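Local coordinates for protein HMG-CoA Lyase (Bacillus subtilis subsp. subtilis, PDB 1YDO) that belongs to the HMG-CoA lyase-like family and folds as a TIM barrel that assembles with a second copy of itself, at residues 1-6 with 260-265; 8-13 with 229-234; 254-259 with 268-273. All coordinates share one frame; numbering follows the deposited sequence.

Interaction 1: 1-6 with 260-265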
loop_
_atom_site.group_PDB
_atom_site.type_symbol
_atom_site.label_atom_id
_atom_site.label_comp_id
_atom_site.label_asym_id
_atom_site.label_seq_id
_atom_site.Cartn_x
_atom_site.Cartn_y
_atom_site.Cartn_z
HETATM N N MSE A 1 -8.983 18.185 11.665
HETATM C CA MSE A 1 -9.676 16.861 11.612
HETATM C C MSE A 1 -10.029 16.417 10.193
HETATM O O MSE A 1 -9.543 15.393 9.721
HETATM C CB MSE A 1 -10.953 16.891 12.444
HETATM C CG MSE A 1 -11.724 15.590 12.361
HETATM SE SE MSE A 1 -10.769 14.156 13.236
HETATM C CE MSE A 1 -9.784 13.397 11.739
ATOM N N PRO A 2 -10.899 17.171 9.504
ATOM C CA PRO A 2 -11.285 16.808 8.139
ATOM C C PRO A 2 -10.128 16.902 7.145
ATOM O O PRO A 2 -9.349 17.862 7.159
ATOM C CB PRO A 2 -12.402 17.798 7.831
ATOM C CG PRO A 2 -11.960 19.020 8.576
ATOM C CD PRO A 2 -11.521 18.447 9.904
ATOM N N TYR A 3 -10.018 15.906 6.275
ATOM C CA TYR A 3 -8.949 15.892 5.280
ATOM C C TYR A 3 -8.964 17.169 4.449
ATOM O O TYR A 3 -10.029 17.708 4.138
ATOM C CB TYR A 3 -9.091 14.677 4.357
ATOM C CG TYR A 3 -8.965 13.346 5.064
ATOM C CD1 TYR A 3 -10.080 12.538 5.275
ATOM C CD2 TYR A 3 -7.736 12.904 5.544
ATOM C CE1 TYR A 3 -9.974 11.319 5.951
ATOM C CE2 TYR A 3 -7.618 11.687 6.222
ATOM C CZ TYR A 3 -8.735 10.900 6.423
ATOM O OH TYR A 3 -8.621 9.696 7.086
ATOM N N PRO A 4 -7.779 17.669 4.082
ATOM C CA PRO A 4 -7.646 18.887 3.282
ATOM C C PRO A 4 -8.383 18.799 1.956
ATOM O O PRO A 4 -8.653 17.706 1.470
ATOM C CB PRO A 4 -6.141 19.013 3.111
ATOM C CG PRO A 4 -5.684 17.598 3.172
ATOM C CD PRO A 4 -6.464 17.070 4.332
ATOM N N LYS A 5 -8.702 19.949 1.375
ATOM C CA LYS A 5 -9.422 19.984 0.104
ATOM C C LYS A 5 -8.509 19.794 -1.098
ATOM O O LYS A 5 -8.905 19.197 -2.098
ATOM C CB LYS A 5 -10.174 21.313 -0.042
ATOM C CG LYS A 5 -11.386 21.466 0.871
ATOM C CD LYS A 5 -12.507 20.507 0.484
ATOM C CE LYS A 5 -13.716 20.631 1.404
ATOM N NZ LYS A 5 -14.799 19.716 0.953
ATOM N N LYS A 6 -7.289 20.305 -0.995
ATOM C CA LYS A 6 -6.344 20.200 -2.091
ATOM C C LYS A 6 -4.956 19.841 -1.568
ATOM O O LYS A 6 -4.526 20.313 -0.512
ATOM C CB LYS A 6 -6.314 21.526 -2.868
ATOM C CG LYS A 6 -5.956 21.394 -4.340
ATOM C CD LYS A 6 -4.470 21.136 -4.531
ATOM C CE LYS A 6 -4.095 21.023 -6.005
ATOM N NZ LYS A 6 -2.614 20.985 -6.224
ATOM N N GLU A 260 -7.939 11.108 -4.952
ATOM C CA GLU A 260 -9.142 11.463 -5.688
ATOM C C GLU A 260 -10.374 10.842 -5.083
ATOM O O GLU A 260 -11.383 11.510 -4.882
ATOM C CB GLU A 260 -9.025 11.041 -7.151
ATOM C CG GLU A 260 -8.146 11.953 -7.985
ATOM C CD GLU A 260 -8.625 13.397 -7.971
ATOM O OE1 GLU A 260 -9.801 13.628 -8.327
ATOM O OE2 GLU A 260 -7.828 14.290 -7.603
ATOM N N GLN A 261 -10.300 9.555 -4.794
ATOM C CA GLN A 261 -11.434 8.872 -4.200
ATOM C C GLN A 261 -11.812 9.523 -2.876
ATOM O O GLN A 261 -12.961 9.472 -2.463
ATOM C CB GLN A 261 -11.086 7.410 -3.964
ATOM C CG GLN A 261 -10.579 6.715 -5.194
ATOM C CD GLN A 261 -11.542 6.845 -6.342
ATOM O OE1 GLN A 261 -12.684 6.388 -6.261
ATOM N NE2 GLN A 261 -11.091 7.476 -7.427
HETATM N N MSE A 262 -10.837 10.133 -2.215
HETATM C CA MSE A 262 -11.094 10.772 -0.944
HETATM C C MSE A 262 -11.630 12.179 -1.130
HETATM O O MSE A 262 -11.793 12.914 -0.157
HETATM C CB MSE A 262 -9.823 10.827 -0.097
HETATM C CG MSE A 262 -9.352 9.489 0.450
HETATM SE SE MSE A 262 -7.675 9.639 1.459
HETATM C CE MSE A 262 -8.385 10.523 3.027
ATOM N N ASP A 263 -11.893 12.546 -2.381
ATOM C CA ASP A 263 -12.403 13.879 -2.734
ATOM C C ASP A 263 -11.410 15.002 -2.429
ATOM O O ASP A 263 -11.788 16.074 -1.960
ATOM C CB ASP A 263 -13.738 14.159 -2.032
ATOM C CG ASP A 263 -14.882 13.356 -2.613
ATOM O OD1 ASP A 263 -15.196 13.556 -3.818
ATOM O OD2 ASP A 263 -15.476 12.530 -1.862
ATOM N N ILE A 264 -10.144 14.737 -2.713
ATOM C CA ILE A 264 -9.081 15.698 -2.494
ATOM C C ILE A 264 -8.492 16.026 -3.857
ATOM O O ILE A 264 -8.043 15.124 -4.562
ATOM C CB ILE A 264 -7.987 15.098 -1.606
ATOM C CG1 ILE A 264 -8.584 14.649 -0.281
ATOM C CG2 ILE A 264 -6.891 16.111 -1.369
ATOM C CD1 ILE A 264 -7.609 13.928 0.607
ATOM N N LYS A 265 -8.483 17.308 -4.226
ATOM C CA LYS A 265 -7.973 17.709 -5.528
ATOM C C LYS A 265 -6.472 17.710 -5.652
ATOM O O LYS A 265 -5.773 18.207 -4.777
ATOM C CB LYS A 265 -8.509 19.088 -5.926
ATOM C CG LYS A 265 -9.990 19.094 -6.286
ATOM C CD LYS A 265 -10.376 17.967 -7.283
ATOM C CE LYS A 265 -9.581 18.011 -8.611
ATOM N NZ LYS A 265 -8.249 17.311 -8.605
#

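Interaction 2: 8-13 with 229-234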
loop_
_atom_site.group_PDB
_atom_site.type_symbol
_atom_site.label_atom_id
_atom_site.label_comp_id
_atom_site.label_asym_id
_atom_site.label_seq_id
_atom_site.Cartn_x
_atom_site.Cartn_y
_atom_site.Cartn_z
ATOM N N THR A 8 -0.905 19.201 -3.050
ATOM C CA THR A 8 0.057 19.237 -4.138
ATOM C C THR A 8 1.063 18.092 -4.081
ATOM O O THR A 8 1.780 17.926 -3.098
ATOM C CB THR A 8 0.812 20.569 -4.150
ATOM O OG1 THR A 8 0.804 21.126 -2.833
ATOM C CG2 THR A 8 0.145 21.545 -5.109
ATOM N N ILE A 9 1.101 17.303 -5.156
ATOM C CA ILE A 9 2.018 16.180 -5.259
ATOM C C ILE A 9 3.138 16.508 -6.240
ATOM O O ILE A 9 2.891 17.018 -7.332
ATOM C CB ILE A 9 1.329 14.906 -5.770
ATOM C CG1 ILE A 9 0.986 15.068 -7.226
ATOM C CG2 ILE A 9 0.067 14.605 -4.977
ATOM C CD1 ILE A 9 0.863 13.763 -7.912
ATOM N N LYS A 10 4.371 16.185 -5.860
ATOM C CA LYS A 10 5.531 16.453 -6.701
ATOM C C LYS A 10 6.137 15.193 -7.323
ATOM O O LYS A 10 6.450 14.237 -6.628
ATOM C CB LYS A 10 6.574 17.203 -5.871
ATOM C CG LYS A 10 5.997 18.467 -5.242
ATOM C CD LYS A 10 7.075 19.414 -4.747
ATOM C CE LYS A 10 6.473 20.741 -4.322
ATOM N NZ LYS A 10 7.528 21.674 -3.849
ATOM N N GLU A 11 6.293 15.205 -8.641
ATOM C CA GLU A 11 6.866 14.077 -9.361
ATOM C C GLU A 11 8.392 14.109 -9.304
ATOM O O GLU A 11 8.995 15.140 -9.591
ATOM C CB GLU A 11 6.428 14.121 -10.826
ATOM C CG GLU A 11 7.053 13.033 -11.673
ATOM C CD GLU A 11 6.632 11.638 -11.233
ATOM O OE1 GLU A 11 7.460 10.709 -11.344
ATOM O OE2 GLU A 11 5.473 11.463 -10.791
ATOM N N VAL A 12 9.016 12.992 -8.928
ATOM C CA VAL A 12 10.482 12.920 -8.877
ATOM C C VAL A 12 10.983 11.685 -9.616
ATOM O O VAL A 12 12.125 11.261 -9.429
ATOM C CB VAL A 12 11.037 12.866 -7.426
ATOM C CG1 VAL A 12 10.712 14.148 -6.704
ATOM C CG2 VAL A 12 10.472 11.667 -6.679
ATOM N N GLY A 13 10.124 11.124 -10.461
ATOM C CA GLY A 13 10.484 9.935 -11.204
ATOM C C GLY A 13 11.661 10.095 -12.144
ATOM O O GLY A 13 12.623 9.305 -12.112
ATOM N N VAL A 229 1.798 18.299 0.945
ATOM C CA VAL A 229 2.772 18.146 -0.117
ATOM C C VAL A 229 3.367 16.747 -0.085
ATOM O O VAL A 229 3.956 16.324 0.912
ATOM C CB VAL A 229 3.911 19.171 0.042
ATOM C CG1 VAL A 229 4.841 19.123 -1.155
ATOM C CG2 VAL A 229 3.328 20.549 0.216
ATOM N N PHE A 230 3.221 16.019 -1.179
ATOM C CA PHE A 230 3.763 14.676 -1.209
ATOM C C PHE A 230 4.517 14.393 -2.479
ATOM O O PHE A 230 4.085 14.752 -3.570
ATOM C CB PHE A 230 2.637 13.679 -1.021
ATOM C CG PHE A 230 2.016 13.741 0.342
ATOM C CD1 PHE A 230 2.586 13.060 1.415
ATOM C CD2 PHE A 230 0.872 14.498 0.559
ATOM C CE1 PHE A 230 2.020 13.126 2.696
ATOM C CE2 PHE A 230 0.297 14.575 1.828
ATOM C CZ PHE A 230 0.872 13.884 2.901
ATOM N N ASP A 231 5.667 13.754 -2.327
ATOM C CA ASP A 231 6.510 13.412 -3.457
ATOM C C ASP A 231 6.146 12.040 -3.953
ATOM O O ASP A 231 5.832 11.156 -3.158
ATOM C CB ASP A 231 7.969 13.424 -3.031
ATOM C CG ASP A 231 8.483 14.822 -2.782
ATOM O OD1 ASP A 231 9.617 14.952 -2.277
ATOM O OD2 ASP A 231 7.753 15.784 -3.104
ATOM N N GLY A 232 6.199 11.862 -5.267
ATOM C CA GLY A 232 5.869 10.575 -5.853
ATOM C C GLY A 232 6.702 10.250 -7.080
ATOM O O GLY A 232 7.382 11.113 -7.618
ATOM N N SER A 233 6.652 9.002 -7.524
ATOM C CA SER A 233 7.400 8.584 -8.698
ATOM C C SER A 233 6.471 7.854 -9.672
ATOM O O SER A 233 5.896 6.828 -9.332
ATOM C CB SER A 233 8.543 7.671 -8.280
ATOM O OG SER A 233 9.216 7.192 -9.428
ATOM N N ALA A 234 6.311 8.379 -10.880
ATOM C CA ALA A 234 5.424 7.734 -11.838
ATOM C C ALA A 234 5.751 6.240 -11.985
ATOM O O ALA A 234 6.901 5.865 -12.222
ATOM C CB ALA A 234 5.514 8.436 -13.194
#

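Interaction 3: 254-259 with 268-273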
loop_
_atom_site.group_PDB
_atom_site.type_symbol
_atom_site.label_atom_id
_atom_site.label_comp_id
_atom_site.label_asym_id
_atom_site.label_seq_id
_atom_site.Cartn_x
_atom_site.Cartn_y
_atom_site.Cartn_z
ATOM N N ASP A 254 -0.807 5.901 -7.832
ATOM C CA ASP A 254 -1.488 5.312 -6.682
ATOM C C ASP A 254 -1.835 6.408 -5.686
ATOM O O ASP A 254 -2.878 6.378 -5.040
ATOM C CB ASP A 254 -0.583 4.280 -6.012
ATOM C CG ASP A 254 -0.367 3.058 -6.867
ATOM O OD1 ASP A 254 0.610 2.317 -6.617
ATOM O OD2 ASP A 254 -1.184 2.834 -7.790
ATOM N N ILE A 255 -0.933 7.369 -5.569
ATOM C CA ILE A 255 -1.126 8.475 -4.665
ATOM C C ILE A 255 -2.238 9.361 -5.184
ATOM O O ILE A 255 -3.118 9.760 -4.433
ATOM C CB ILE A 255 0.144 9.304 -4.532
ATOM C CG1 ILE A 255 1.229 8.448 -3.905
ATOM C CG2 ILE A 255 -0.130 10.538 -3.720
ATOM C CD1 ILE A 255 2.502 9.177 -3.708
ATOM N N VAL A 256 -2.192 9.667 -6.472
ATOM C CA VAL A 256 -3.195 10.520 -7.088
ATOM C C VAL A 256 -4.554 9.853 -7.021
ATOM O O VAL A 256 -5.557 10.510 -6.753
ATOM C CB VAL A 256 -2.872 10.801 -8.567
ATOM C CG1 VAL A 256 -4.000 11.571 -9.202
ATOM C CG2 VAL A 256 -1.578 11.583 -8.671
ATOM N N TYR A 257 -4.598 8.549 -7.256
ATOM C CA TYR A 257 -5.865 7.849 -7.231
ATOM C C TYR A 257 -6.528 7.903 -5.873
ATOM O O TYR A 257 -7.640 8.405 -5.729
ATOM C CB TYR A 257 -5.688 6.389 -7.641
ATOM C CG TYR A 257 -6.913 5.522 -7.379
ATOM C CD1 TYR A 257 -7.083 4.861 -6.162
ATOM C CD2 TYR A 257 -7.909 5.393 -8.337
ATOM C CE1 TYR A 257 -8.230 4.092 -5.903
ATOM C CE2 TYR A 257 -9.056 4.627 -8.096
ATOM C CZ TYR A 257 -9.212 3.981 -6.877
ATOM O OH TYR A 257 -10.343 3.234 -6.629
HETATM N N MSE A 258 -5.845 7.375 -4.874
HETATM C CA MSE A 258 -6.422 7.356 -3.555
HETATM C C MSE A 258 -6.903 8.724 -3.105
HETATM O O MSE A 258 -7.967 8.853 -2.499
HETATM C CB MSE A 258 -5.431 6.814 -2.548
HETATM C CG MSE A 258 -6.037 6.708 -1.183
HETATM SE SE MSE A 258 -4.685 6.351 0.094
HETATM C CE MSE A 258 -3.687 8.001 -0.068
ATOM N N LEU A 259 -6.115 9.746 -3.399
ATOM C CA LEU A 259 -6.484 11.092 -3.012
ATOM C C LEU A 259 -7.772 11.503 -3.698
ATOM O O LEU A 259 -8.612 12.155 -3.096
ATOM C CB LEU A 259 -5.360 12.069 -3.356
ATOM C CG LEU A 259 -4.116 11.968 -2.467
ATOM C CD1 LEU A 259 -2.977 12.756 -3.087
ATOM C CD2 LEU A 259 -4.446 12.480 -1.075
ATOM N N VAL A 268 -4.385 16.551 -11.058
ATOM C CA VAL A 268 -3.661 15.650 -11.935
ATOM C C VAL A 268 -4.634 14.736 -12.668
ATOM O O VAL A 268 -5.442 14.055 -12.045
ATOM C CB VAL A 268 -2.673 14.793 -11.153
ATOM C CG1 VAL A 268 -1.914 13.881 -12.095
ATOM C CG2 VAL A 268 -1.712 15.697 -10.416
ATOM N N LYS A 269 -4.569 14.732 -13.992
ATOM C CA LYS A 269 -5.440 13.874 -14.771
ATOM C C LYS A 269 -4.852 12.464 -14.791
ATOM O O LYS A 269 -4.077 12.102 -15.683
ATOM C CB LYS A 269 -5.567 14.432 -16.177
ATOM C CG LYS A 269 -6.043 15.881 -16.181
ATOM C CD LYS A 269 -5.448 16.679 -17.341
ATOM C CE LYS A 269 -5.714 18.176 -17.176
ATOM N NZ LYS A 269 -4.977 19.023 -18.169
ATOM N N LEU A 270 -5.235 11.681 -13.785
ATOM C CA LEU A 270 -4.768 10.311 -13.605
ATOM C C LEU A 270 -4.635 9.520 -14.905
ATOM O O LEU A 270 -3.603 8.897 -15.165
ATOM C CB LEU A 270 -5.701 9.578 -12.638
ATOM C CG LEU A 270 -5.248 8.200 -12.155
ATOM C CD1 LEU A 270 -3.846 8.284 -11.572
ATOM C CD2 LEU A 270 -6.236 7.689 -11.121
ATOM N N GLU A 271 -5.687 9.545 -15.711
ATOM C CA GLU A 271 -5.695 8.846 -16.988
ATOM C C GLU A 271 -4.377 9.094 -17.721
ATOM O O GLU A 271 -3.654 8.158 -18.080
ATOM C CB GLU A 271 -6.881 9.336 -17.828
ATOM C CG GLU A 271 -7.130 8.552 -19.117
ATOM C CD GLU A 271 -6.464 9.182 -20.341
ATOM O OE1 GLU A 271 -6.490 8.556 -21.434
ATOM O OE2 GLU A 271 -5.925 10.307 -20.209
ATOM N N LYS A 272 -4.054 10.363 -17.928
ATOM C CA LYS A 272 -2.822 10.714 -18.612
ATOM C C LYS A 272 -1.606 10.138 -17.897
ATOM O O LYS A 272 -0.744 9.529 -18.532
ATOM C CB LYS A 272 -2.687 12.236 -18.712
ATOM C CG LYS A 272 -3.791 12.907 -19.533
ATOM C CD LYS A 272 -3.495 14.391 -19.770
ATOM C CE LYS A 272 -4.579 15.062 -20.616
ATOM N NZ LYS A 272 -4.229 16.469 -20.988
ATOM N N LEU A 273 -1.545 10.327 -16.579
ATOM C CA LEU A 273 -0.417 9.836 -15.779
ATOM C C LEU A 273 -0.212 8.342 -16.011
ATOM O O LEU A 273 0.896 7.896 -16.306
ATOM C CB LEU A 273 -0.675 10.086 -14.292
ATOM C CG LEU A 273 0.483 9.778 -13.350
ATOM C CD1 LEU A 273 1.631 10.711 -13.657
ATOM C CD2 LEU A 273 0.042 9.948 -11.914
#

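Interaction 1: 1-6 with 260-265
Tyr3 and Met262, a selenomethionine, meet ring to methyl. The terminal methyl of Met262 sits over the centre of one face of the tyrosine ring, and the selenium stands behind it, 5.1 Å from the Tyr3 ring centroid and close to the ring normal. The bend at chi3 (72°) in Met262 turns the methyl onto the ring, giving a Met-aromatic contact with CH-pi character. Beside it, Ile264 CD1 lies 4.1 Å from Tyr3 CB, and Ile264 CG1 rests 3.5 Å from Pro4 O. Tyr3 also packs on Val220 and Leu223 of helix 215-225, while Glu189 of the second subunit touches it as well.

The polar link is made by backbone. Lys265 N donates to Lys5 O over 2.9 Å, with an N-H...O angle of 159°, and the next pairing of Lys265 is with Val7. Lys6 and Lys265 form a single bridge, with Lys6 CA 3.4 Å from Lys265 O. The aliphatic part of Lys6 passes over that same carbonyl.

The salt bridge lies within one segment: Lys265 curls back so that NZ meets Glu260 OE2 at 3.2 Å. The chain leaves helix 252-261 at Met262, and Asp263, with positive phi, is the C-prime residue of a Schellman motif (Asp263 N to Glu260 O, Ile264 N to Leu259 O); beyond it the chain runs beside the N-terminal segment leading into the first barrel strand.

Interaction 2: 8-13 with 229-234
Ala234 N donates to Glu11 OE1 in a bond 2.6 Å long and nearly straight at 171°, using the syn lone pair of the carboxylate. The same oxygen takes Gly13 N from above the carboxylate plane, so two amides grip it. With CG of Glu11 anti to the backbone N (chi1 176°), the bend at chi2 (64°) carries the carboxylate back to Ala234 N; OE2 has Thr252 as a further partner.

This is the closing seam of the TIM barrel, where the first strand, 8-11, runs parallel to the last, 229-232. The backbone bonds pass back and forth: Phe230 N to Thr8 O at 3.1 Å, Lys10 N to Phe230 O at 2.7 Å, Gly232 N to Lys10 O at 2.7 Å, and Val12 N to Gly232 O at 2.8 Å.

Thr8, Lys10, Val229 and Asp231 lie on the face turned into the barrel. Lys10 CB touches Asp231 OD2 at 3.3 Å, yet their charged ends go elsewhere: Lys10 NZ to Glu173, Asp231 OD2 to Arg139. Val229 CG1 packs on Lys10 CE, the two chains crossing at a slant, and Val229 CG2 lies alongside Thr8 OG1.

Ile9 and Phe230 are on the outer face, covered by helices 252-261 and 215-225 respectively. At the far end of the seam, Ser233 OG comes within 3.5 Å of Gly13 CA and bonds to the backbone oxygen of Leu237.

Interaction 3: 254-259 with 268-273
Val256 is the bump at the centre of this contact, set into a hollow lined by Val268, Leu270 and Leu273. Its two methyls divide the work. CG1 (anti to the backbone N, chi1 174°) rests on Val268 CB at 4.0 Å, the two valines crossing at about a right angle, and the backbone carbonyl oxygen of Val268 lies beside the same methyl. CG2 meets Leu273 CD2 tip to tip, also at 4.0 Å, and has Val268 CG1 nearby. The third wall is Leu270, whose CD1 leans on Val256 CB at 4.0 Å.

Helix 252-261, which carries Val256, is the one that follows the last strand of the TIM barrel; helix 270-284 comes next in the chain and packs beside it. The turn between them brings Val268 round to the level of the barrel wall, where it also touches Ile9 of the first strand. No hydrogen bond crosses between the two segments.

Leu270 is itself forked over the opposing helix. While CD1 covers Val256, CD2 drops against Tyr257 CB at 3.8 Å, the leucine and tyrosine side chains crossing at a slant. Tyr257 also packs on Ala182 of the second subunit. Its ring is touched at one edge by that single leucine methyl, Leu270 CD2 lying in the ring plane, 4.0 Å from Tyr257 CD2.

How the interactions relate
Interaction 2 is the core of the three, about 6 Å from the centre of the chain, and it relies on regular strand hydrogen bonding with charged groups facing the barrel interior. Interactions 1 and 3 lie farther out and share helix 252-261: interaction 3 packs its side mainly through aliphatic side chains, with no hydrogen bond, whereas interaction 1 uses its C-terminal end, partly exposed, with one backbone bond and a methyl-on-ring contact. Leu259 O, on the helix of interaction 3, probably accepts a bond from Ile264 N of interaction 1. Ile9 joins the inner and outer layers, its CD1 packing on Val256 and Val268. Interactions 1 and 3 both touch the second subunit; interaction 2 does not.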